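Local atomic coordinates of mandelate racemase/muconate lactonizing protein (Alicyclobacillus acidocaldarius LAA1, PDB entry 3QLD), a protein that belongs to the enolase superfamily, in which an N-terminal domain is joined to a C-terminal domain with a TIM-barrel-like fold. Residues 135-140 with 347-352; 304-309 with 322-327; 163-168 with 340-345. One frame throughout, in Å; residues are numbered along the deposited sequence.

Contact 1: residues 135-140 with 347-352; sequences RDRVEV and VIQVPQ
Arg137 and Val138 pair with Gln349 and Ile348 where two strands run antiparallel. The pairing lies at the start of strand 137-144, the first of the TIM-barrel-like domain. The short strand 347-349 lines up beside it, its direction 155° from that of 137-139, and adds an antiparallel edge to the otherwise parallel barrel sheet. Val138 and Ile348 form the hydrogen-bonded pair. Val138 N donates to Ile348 O at 3.1 Å, and Ile348 N donates to Val138 O at 3.0 Å.

Arg137, in the next, non-hydrogen-bonded pair, runs out over the face it shares with Val347 and Gln349. Its CB sits 3.7 Å from Val347 CG1. CG and CD pass the same methyl, CD at 3.9 Å from Val347 CG1. The chain stays extended from CG to NE (chi2 177°) and reaches the Gln349 amide. There the guanidinium and amide planes stand almost perpendicular, 84° apart. Val343 and Glu344 also touch this arginine.

The other face is buried and apolar. Val140 CG2 touches Ile348 CG1 at 3.7 Å, and Val138 packs against Ala313 of helix 303-313. Past the strand, Val350 N donates to Asp136 O at 3.0 Å. Val350 CG2 then meets Val138 CG1 at 3.7 Å.

Contact 2: residues 304-309 with 322-327; sequences VGRVHG and TDLGPS
Leu324 and Gly325 face one side of helix 303-313, where they meet Gly309 and Arg306. Leu324 sends CD1 straight onto the helix backbone. This methyl lies 3.4 Å from Gly309 C and 3.6 Å from Gly309 CA. Gly309 has no side chain, so the methyl can come this close to the main chain.

One helical turn earlier, Arg306 reaches across to the loop. Its CG is anti to the backbone N (chi1 180°) and its chain runs out extended to CD. A bend at chi3 (-41°) then brings the guanidinium beside the Leu324-Gly325 peptide. CD lies 3.3 Å from Gly325 O. NH1 is 2.9 Å from the same Gly325 O, a weak and strongly bent hydrogen bond with an angle of 122° at the hydrogen. NH1 is also crowded by an atom elsewhere, which leaves this bond doubtful. Leu324 C and Gly325 N lie at the guanidinium edge, in its plane. NH1 and Gly325 N are two donors and do not bond each other.

A second shell holds both partners. Arg306 NH2 bonds Glu301 O, Gly325 N bonds the hydroxyl of Tyr330, and Ser327 OG bonds both Ile340 N and Asp334. Within the loop, Leu324 N donates to Thr322 OG1 at 3.0 Å. This closes an ST turn that runs from Thr322 to Leu324.

Thr322 and Asp323 also make backbone hydrogen bonds to strands 137-144 and 293-296. The loop therefore bridges the first and last parallel strands of the barrel, with helix 303-313 packed against its outer side.

Contact 3: residues 163-168 with 340-345; sequences QGFRRV and IAFVEP
Phe342 meets Phe165 in a T-shaped (edge-to-face) aromatic contact near the protein surface. It joins the turn before strand 167-171 to the loop that leads into strand 347-349. Phe342 supplies the edge and Phe165 the face. The ring centroids are 5.5 Å apart and the planes are 72° apart. Phe342 CZ stands above the Phe165 ring, toward its rim, and is 3.7 Å from Phe165 CE1. CG of Phe342 is anti to its carbonyl carbon (chi1 -76°), which swings the ring out toward the turn. Phe165 also packs against Val140 and Ala142 of strand 137-144.

The turn is one of the helix-to-strand connections of the TIM-barrel-like domain. Gly164 ends the preceding helix in a Schellman motif, with a positive phi of 95°. Pro345 lies against this turn. Its CB is 3.6 Å from Gln163 O and 3.9 Å from Gly164 CA. Gly164 presents only hydrogen to the proline, which lets CB approach this closely.

Arg166 passes close by without a bond across this contact. Its charge pairs with that of Glu139, but the modelled approach is too short and its detail is doubtful. The Arg166 side chain also touches Val347.

In the fold
Contact 2 is fully buried, contact 1 partly so, and contact 3 lies at the surface. Contacts 1 and 3 meet at one sheet, because strands 137-144 and 167-171 are neighbours in it. Contact 2 is nested along the chain inside the loops closed by both. Contact 1 rests on regular strand pairing, contact 2 on a leucine and an arginine against backbone, and contact 3 on aromatic and proline packing without hydrogen bonds. A probable backbone bond, Arg166 N to Val140 O, links contacts 1 and 3; an Asp323-Arg167 salt bridge links contacts 2 and 3. Contacts 1 and 2 join through a probable hydrogen bond of Glu139 O with Thr322 N and through Ile348 packing on Leu324 and Gly325.

Contact 1: residues 135-140 with 347-352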
loop_
_atom_site.group_PDB
_atom_site.type_symbol
_atom_site.label_atom_id
_atom_site.label_comp_id
_atom_site.label_asym_id
_atom_site.label_seq_id
_atom_site.Cartn_x
_atom_site.Cartn_y
_atom_site.Cartn_z
ATOM N N ARG A 135 30.033 -12.937 0.451
ATOM C CA ARG A 135 29.996 -14.162 -0.362
ATOM C C ARG A 135 30.434 -13.883 -1.818
ATOM O O ARG A 135 30.102 -12.842 -2.391
ATOM C CB ARG A 135 28.595 -14.745 -0.316
ATOM C CG ARG A 135 27.954 -14.426 0.996
ATOM C CD ARG A 135 26.462 -14.620 1.047
ATOM N NE ARG A 135 26.143 -15.564 2.108
ATOM C CZ ARG A 135 26.019 -16.870 1.892
ATOM N NH1 ARG A 135 26.164 -17.342 0.651
ATOM N NH2 ARG A 135 25.728 -17.699 2.894
ATOM N N ASP A 136 31.192 -14.800 -2.419
ATOM C CA ASP A 136 31.688 -14.564 -3.767
ATOM C C ASP A 136 30.796 -15.223 -4.782
ATOM O O ASP A 136 30.746 -14.808 -5.924
ATOM C CB ASP A 136 33.138 -15.067 -3.906
ATOM C CG ASP A 136 34.146 -14.034 -3.419
ATOM O OD1 ASP A 136 34.342 -13.040 -4.170
ATOM O OD2 ASP A 136 34.721 -14.209 -2.306
ATOM N N ARG A 137 30.086 -16.256 -4.332
ATOM C CA ARG A 137 29.127 -17.008 -5.136
ATOM C C ARG A 137 27.852 -17.289 -4.327
ATOM O O ARG A 137 27.872 -17.225 -3.080
ATOM C CB ARG A 137 29.706 -18.336 -5.539
ATOM C CG ARG A 137 30.918 -18.190 -6.371
ATOM C CD ARG A 137 31.503 -19.566 -6.677
ATOM N NE ARG A 137 32.624 -19.390 -7.595
ATOM C CZ ARG A 137 32.995 -20.270 -8.531
ATOM N NH1 ARG A 137 32.335 -21.420 -8.685
ATOM N NH2 ARG A 137 34.039 -19.983 -9.319
ATOM N N VAL A 138 26.766 -17.576 -5.045
ATOM C CA VAL A 138 25.479 -17.896 -4.422
ATOM C C VAL A 138 24.858 -19.086 -5.118
ATOM O O VAL A 138 25.009 -19.252 -6.349
ATOM C CB VAL A 138 24.510 -16.676 -4.424
ATOM C CG1 VAL A 138 25.163 -15.436 -3.686
ATOM C CG2 VAL A 138 24.188 -16.297 -5.850
ATOM N N GLU A 139 24.166 -19.941 -4.358
ATOM C CA GLU A 139 23.501 -21.065 -4.978
ATOM C C GLU A 139 22.091 -20.663 -5.403
ATOM O O GLU A 139 21.531 -19.768 -4.798
ATOM C CB GLU A 139 23.304 -22.207 -4.026
ATOM C CG GLU A 139 24.446 -22.560 -3.100
ATOM C CD GLU A 139 24.032 -23.746 -2.227
ATOM O OE1 GLU A 139 23.203 -23.557 -1.292
ATOM O OE2 GLU A 139 24.510 -24.860 -2.499
ATOM N N VAL A 140 21.510 -21.400 -6.351
ATOM C CA VAL A 140 20.324 -20.962 -7.098
ATOM C C VAL A 140 19.281 -22.064 -6.940
ATOM O O VAL A 140 19.646 -23.228 -7.025
ATOM C CB VAL A 140 20.673 -20.776 -8.611
ATOM C CG1 VAL A 140 19.403 -20.480 -9.386
ATOM C CG2 VAL A 140 21.713 -19.676 -8.801
ATOM N N VAL A 347 25.115 -22.446 -9.603
ATOM C CA VAL A 347 25.837 -21.400 -8.889
ATOM C C VAL A 347 26.065 -20.175 -9.763
ATOM O O VAL A 347 26.342 -20.303 -10.958
ATOM C CB VAL A 347 27.223 -21.887 -8.398
ATOM C CG1 VAL A 347 27.881 -20.821 -7.501
ATOM C CG2 VAL A 347 27.118 -23.221 -7.672
ATOM N N ILE A 348 25.996 -18.986 -9.165
ATOM C CA ILE A 348 26.203 -17.799 -9.945
ATOM C C ILE A 348 27.224 -16.955 -9.224
ATOM O O ILE A 348 27.239 -16.886 -7.985
ATOM C CB ILE A 348 24.847 -16.983 -10.203
ATOM C CG1 ILE A 348 23.921 -17.772 -11.089
ATOM C CG2 ILE A 348 25.123 -15.664 -10.887
ATOM C CD1 ILE A 348 22.515 -17.070 -11.524
ATOM N N GLN A 349 28.118 -16.356 -10.004
ATOM C CA GLN A 349 29.127 -15.517 -9.429
ATOM C C GLN A 349 28.392 -14.252 -9.072
ATOM O O GLN A 349 27.655 -13.705 -9.910
ATOM C CB GLN A 349 30.228 -15.198 -10.444
ATOM C CG GLN A 349 31.455 -14.434 -9.877
ATOM C CD GLN A 349 32.439 -15.380 -9.162
ATOM O OE1 GLN A 349 33.170 -14.978 -8.250
ATOM N NE2 GLN A 349 32.445 -16.656 -9.578
ATOM N N VAL A 350 28.643 -13.773 -7.867
ATOM C CA VAL A 350 28.246 -12.448 -7.453
ATOM C C VAL A 350 28.923 -11.355 -8.277
ATOM O O VAL A 350 30.136 -11.287 -8.303
ATOM C CB VAL A 350 28.552 -12.285 -5.951
ATOM C CG1 VAL A 350 28.367 -10.837 -5.458
ATOM C CG2 VAL A 350 27.713 -13.246 -5.147
ATOM N N PRO A 351 28.121 -10.464 -8.930
ATOM C CA PRO A 351 28.613 -9.307 -9.686
ATOM C C PRO A 351 29.576 -8.396 -8.900
ATOM O O PRO A 351 29.271 -7.902 -7.777
ATOM C CB PRO A 351 27.312 -8.522 -10.028
ATOM C CG PRO A 351 26.271 -9.642 -10.192
ATOM C CD PRO A 351 26.661 -10.676 -9.119
ATOM N N GLN A 352 30.732 -8.149 -9.507
ATOM C CA GLN A 352 31.725 -7.276 -8.898
ATOM C C GLN A 352 31.754 -5.892 -9.532
ATOM O O GLN A 352 32.613 -5.086 -9.199
ATOM C CB GLN A 352 33.124 -7.952 -8.940
ATOM C CG GLN A 352 33.195 -9.221 -8.083
ATOM C CD GLN A 352 33.022 -8.957 -6.571
ATOM O OE1 GLN A 352 33.381 -7.873 -6.023
ATOM N NE2 GLN A 352 32.448 -9.921 -5.899
#

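Contact 2: residues 304-309 with 322-327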
loop_
_atom_site.group_PDB
_atom_site.type_symbol
_atom_site.label_atom_id
_atom_site.label_comp_id
_atom_site.label_asym_id
_atom_site.label_seq_id
_atom_site.Cartn_x
_atom_site.Cartn_y
_atom_site.Cartn_z
ATOM N N VAL A 304 19.203 -5.858 -15.169
ATOM C CA VAL A 304 19.534 -4.823 -14.189
ATOM C C VAL A 304 19.105 -5.186 -12.770
ATOM O O VAL A 304 19.920 -5.212 -11.849
ATOM C CB VAL A 304 19.003 -3.407 -14.662
ATOM C CG1 VAL A 304 19.175 -2.337 -13.554
ATOM C CG2 VAL A 304 19.828 -2.990 -15.940
ATOM N N GLY A 305 17.811 -5.360 -12.573
ATOM C CA GLY A 305 17.268 -5.961 -11.349
ATOM C C GLY A 305 17.887 -7.295 -10.906
ATOM O O GLY A 305 18.087 -7.522 -9.715
ATOM N N ARG A 306 18.227 -8.158 -11.859
ATOM C CA ARG A 306 18.799 -9.464 -11.502
ATOM C C ARG A 306 20.219 -9.274 -10.925
ATOM O O ARG A 306 20.581 -9.887 -9.915
ATOM C CB ARG A 306 18.832 -10.375 -12.716
ATOM C CG ARG A 306 19.423 -11.772 -12.458
ATOM C CD ARG A 306 19.137 -12.708 -13.623
ATOM N NE ARG A 306 17.780 -12.485 -14.069
ATOM C CZ ARG A 306 16.742 -13.160 -13.623
ATOM N NH1 ARG A 306 16.907 -14.163 -12.753
ATOM N NH2 ARG A 306 15.533 -12.806 -14.025
ATOM N N VAL A 307 21.001 -8.429 -11.574
ATOM C CA VAL A 307 22.347 -8.036 -11.072
ATOM C C VAL A 307 22.305 -7.457 -9.663
ATOM O O VAL A 307 23.000 -7.955 -8.761
ATOM C CB VAL A 307 23.086 -7.072 -12.047
ATOM C CG1 VAL A 307 24.259 -6.360 -11.316
ATOM C CG2 VAL A 307 23.582 -7.889 -13.192
ATOM N N HIS A 308 21.426 -6.485 -9.433
ATOM C CA HIS A 308 21.235 -5.893 -8.086
ATOM C C HIS A 308 20.765 -6.876 -7.015
ATOM O O HIS A 308 21.146 -6.744 -5.849
ATOM C CB HIS A 308 20.273 -4.679 -8.159
ATOM C CG HIS A 308 20.917 -3.437 -8.707
ATOM N ND1 HIS A 308 20.219 -2.267 -8.930
ATOM C CD2 HIS A 308 22.200 -3.189 -9.093
ATOM C CE1 HIS A 308 21.045 -1.342 -9.406
ATOM N NE2 HIS A 308 22.260 -1.876 -9.502
ATOM N N GLY A 309 19.940 -7.860 -7.435
ATOM C CA GLY A 309 19.359 -8.864 -6.569
ATOM C C GLY A 309 20.448 -9.891 -6.227
ATOM O O GLY A 309 20.539 -10.349 -5.118
ATOM N N THR A 322 19.158 -18.491 -3.709
ATOM C CA THR A 322 18.336 -17.497 -4.422
ATOM C C THR A 322 17.431 -18.094 -5.479
ATOM O O THR A 322 17.707 -19.177 -6.042
ATOM C CB THR A 322 19.207 -16.298 -4.947
ATOM O OG1 THR A 322 18.347 -15.297 -5.555
ATOM C CG2 THR A 322 20.292 -16.791 -6.004
ATOM N N ASP A 323 16.262 -17.466 -5.698
ATOM C CA ASP A 323 15.446 -17.811 -6.833
ATOM C C ASP A 323 15.962 -17.145 -8.151
ATOM O O ASP A 323 15.356 -17.332 -9.175
ATOM C CB ASP A 323 13.976 -17.370 -6.615
ATOM C CG ASP A 323 13.149 -18.361 -5.755
ATOM O OD1 ASP A 323 13.659 -19.436 -5.340
ATOM O OD2 ASP A 323 11.954 -18.048 -5.508
ATOM N N LEU A 324 16.981 -16.293 -8.083
ATOM C CA LEU A 324 17.414 -15.490 -9.243
ATOM C C LEU A 324 18.339 -16.388 -10.034
ATOM O O LEU A 324 19.418 -16.662 -9.567
ATOM C CB LEU A 324 18.201 -14.258 -8.787
ATOM C CG LEU A 324 17.371 -13.182 -8.032
ATOM C CD1 LEU A 324 18.278 -12.130 -7.455
ATOM C CD2 LEU A 324 16.375 -12.519 -9.007
ATOM N N GLY A 325 17.867 -16.877 -11.179
ATOM C CA GLY A 325 18.574 -17.830 -12.000
ATOM C C GLY A 325 19.116 -17.181 -13.258
ATOM O O GLY A 325 19.044 -15.969 -13.425
ATOM N N PRO A 326 19.674 -17.981 -14.148
ATOM C CA PRO A 326 20.283 -17.374 -15.357
ATOM C C PRO A 326 19.273 -16.667 -16.260
ATOM O O PRO A 326 18.110 -17.130 -16.377
ATOM C CB PRO A 326 20.879 -18.586 -16.087
ATOM C CG PRO A 326 21.103 -19.616 -14.997
ATOM C CD PRO A 326 19.830 -19.445 -14.131
ATOM N N SER A 327 19.727 -15.570 -16.907
ATOM C CA SER A 327 18.934 -14.750 -17.851
ATOM C C SER A 327 18.146 -15.593 -18.814
ATOM O O SER A 327 17.010 -15.299 -19.158
ATOM C CB SER A 327 19.871 -13.937 -18.781
ATOM O OG SER A 327 20.600 -12.970 -18.092
#

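Contact 3: residues 163-168 with 340-345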
loop_
_atom_site.group_PDB
_atom_site.type_symbol
_atom_site.label_atom_id
_atom_site.label_comp_id
_atom_site.label_asym_id
_atom_site.label_seq_id
_atom_site.Cartn_x
_atom_site.Cartn_y
_atom_site.Cartn_z
ATOM N N GLN A 163 20.394 -30.264 -13.780
ATOM C CA GLN A 163 20.961 -28.984 -14.234
ATOM C C GLN A 163 21.793 -28.315 -13.163
ATOM O O GLN A 163 22.429 -27.297 -13.407
ATOM C CB GLN A 163 19.859 -28.077 -14.741
ATOM C CG GLN A 163 19.171 -28.644 -15.976
ATOM C CD GLN A 163 17.999 -27.821 -16.407
ATOM O OE1 GLN A 163 18.166 -26.691 -16.854
ATOM N NE2 GLN A 163 16.796 -28.378 -16.283
ATOM N N GLY A 164 21.787 -28.914 -11.972
ATOM C CA GLY A 164 22.592 -28.482 -10.841
ATOM C C GLY A 164 21.965 -27.554 -9.796
ATOM O O GLY A 164 22.670 -27.087 -8.871
ATOM N N PHE A 165 20.663 -27.262 -9.944
ATOM C CA PHE A 165 19.985 -26.307 -9.025
ATOM C C PHE A 165 20.055 -26.912 -7.651
ATOM O O PHE A 165 19.798 -28.111 -7.504
ATOM C CB PHE A 165 18.517 -26.172 -9.383
ATOM C CG PHE A 165 18.261 -25.342 -10.595
ATOM C CD1 PHE A 165 18.253 -23.940 -10.512
ATOM C CD2 PHE A 165 18.002 -25.957 -11.825
ATOM C CE1 PHE A 165 18.026 -23.168 -11.673
ATOM C CE2 PHE A 165 17.752 -25.181 -12.973
ATOM C CZ PHE A 165 17.761 -23.761 -12.871
ATOM N N ARG A 166 20.327 -26.092 -6.651
ATOM C CA ARG A 166 20.701 -26.586 -5.331
ATOM C C ARG A 166 19.490 -26.607 -4.380
ATOM O O ARG A 166 19.594 -26.989 -3.203
ATOM C CB ARG A 166 21.848 -25.748 -4.778
ATOM C CG ARG A 166 23.164 -25.920 -5.621
ATOM C CD ARG A 166 23.696 -27.394 -5.606
ATOM N NE ARG A 166 25.128 -27.401 -5.974
ATOM C CZ ARG A 166 26.068 -26.695 -5.333
ATOM N NH1 ARG A 166 25.741 -25.951 -4.290
ATOM N NH2 ARG A 166 27.339 -26.721 -5.718
ATOM N N ARG A 167 18.338 -26.207 -4.912
ATOM C CA ARG A 167 17.061 -26.265 -4.153
ATOM C C ARG A 167 15.976 -26.479 -5.131
ATOM O O ARG A 167 16.034 -25.932 -6.259
ATOM C CB ARG A 167 16.822 -24.963 -3.398
ATOM C CG ARG A 167 15.703 -25.045 -2.320
ATOM C CD ARG A 167 15.530 -23.765 -1.485
ATOM N NE ARG A 167 15.146 -22.625 -2.339
ATOM C CZ ARG A 167 15.411 -21.364 -1.999
ATOM N NH1 ARG A 167 15.945 -21.097 -0.823
ATOM N NH2 ARG A 167 15.083 -20.349 -2.796
ATOM N N VAL A 168 14.943 -27.214 -4.739
ATOM C CA VAL A 168 13.708 -27.068 -5.500
ATOM C C VAL A 168 12.608 -26.465 -4.617
ATOM O O VAL A 168 12.507 -26.843 -3.425
ATOM C CB VAL A 168 13.166 -28.399 -6.143
ATOM C CG1 VAL A 168 14.136 -28.890 -7.258
ATOM C CG2 VAL A 168 12.869 -29.482 -5.084
ATOM N N ILE A 340 23.363 -13.062 -17.670
ATOM C CA ILE A 340 23.705 -13.656 -16.387
ATOM C C ILE A 340 23.632 -15.186 -16.508
ATOM O O ILE A 340 22.666 -15.718 -16.998
ATOM C CB ILE A 340 22.811 -13.097 -15.210
ATOM C CG1 ILE A 340 22.985 -11.564 -15.025
ATOM C CG2 ILE A 340 23.025 -13.888 -13.900
ATOM C CD1 ILE A 340 24.368 -11.092 -14.615
ATOM N N ALA A 341 24.698 -15.885 -16.129
ATOM C CA ALA A 341 24.754 -17.345 -16.345
ATOM C C ALA A 341 25.367 -18.047 -15.148
ATOM O O ALA A 341 26.010 -17.416 -14.348
ATOM C CB ALA A 341 25.564 -17.693 -17.638
ATOM N N PHE A 342 25.176 -19.359 -15.047
ATOM C CA PHE A 342 25.875 -20.141 -14.048
ATOM C C PHE A 342 27.397 -20.003 -14.215
ATOM O O PHE A 342 27.893 -20.049 -15.353
ATOM C CB PHE A 342 25.505 -21.613 -14.225
ATOM C CG PHE A 342 24.126 -21.996 -13.717
ATOM C CD1 PHE A 342 23.636 -21.530 -12.487
ATOM C CD2 PHE A 342 23.331 -22.880 -14.457
ATOM C CE1 PHE A 342 22.370 -21.927 -12.005
ATOM C CE2 PHE A 342 22.069 -23.275 -13.997
ATOM C CZ PHE A 342 21.586 -22.810 -12.754
ATOM N N VAL A 343 28.120 -19.784 -13.116
ATOM C CA VAL A 343 29.582 -19.959 -13.107
ATOM C C VAL A 343 29.992 -21.466 -12.976
ATOM O O VAL A 343 31.059 -21.897 -13.463
ATOM C CB VAL A 343 30.269 -19.077 -12.013
ATOM C CG1 VAL A 343 29.786 -19.413 -10.604
ATOM C CG2 VAL A 343 31.782 -19.179 -12.097
ATOM N N GLU A 344 29.150 -22.228 -12.285
ATOM C CA GLU A 344 29.187 -23.705 -12.201
ATOM C C GLU A 344 27.725 -24.131 -12.116
ATOM O O GLU A 344 26.867 -23.285 -11.838
ATOM C CB GLU A 344 29.937 -24.212 -10.942
ATOM C CG GLU A 344 31.422 -23.873 -10.817
ATOM C CD GLU A 344 32.333 -24.484 -11.896
ATOM O OE1 GLU A 344 31.890 -25.365 -12.678
ATOM O OE2 GLU A 344 33.522 -24.064 -11.969
ATOM N N PRO A 345 27.400 -25.420 -12.357
ATOM C CA PRO A 345 25.957 -25.713 -12.315
ATOM C C PRO A 345 25.308 -25.322 -10.961
ATOM O O PRO A 345 25.888 -25.558 -9.876
ATOM C CB PRO A 345 25.890 -27.230 -12.611
ATOM C CG PRO A 345 27.147 -27.452 -13.483
ATOM C CD PRO A 345 28.189 -26.574 -12.835
#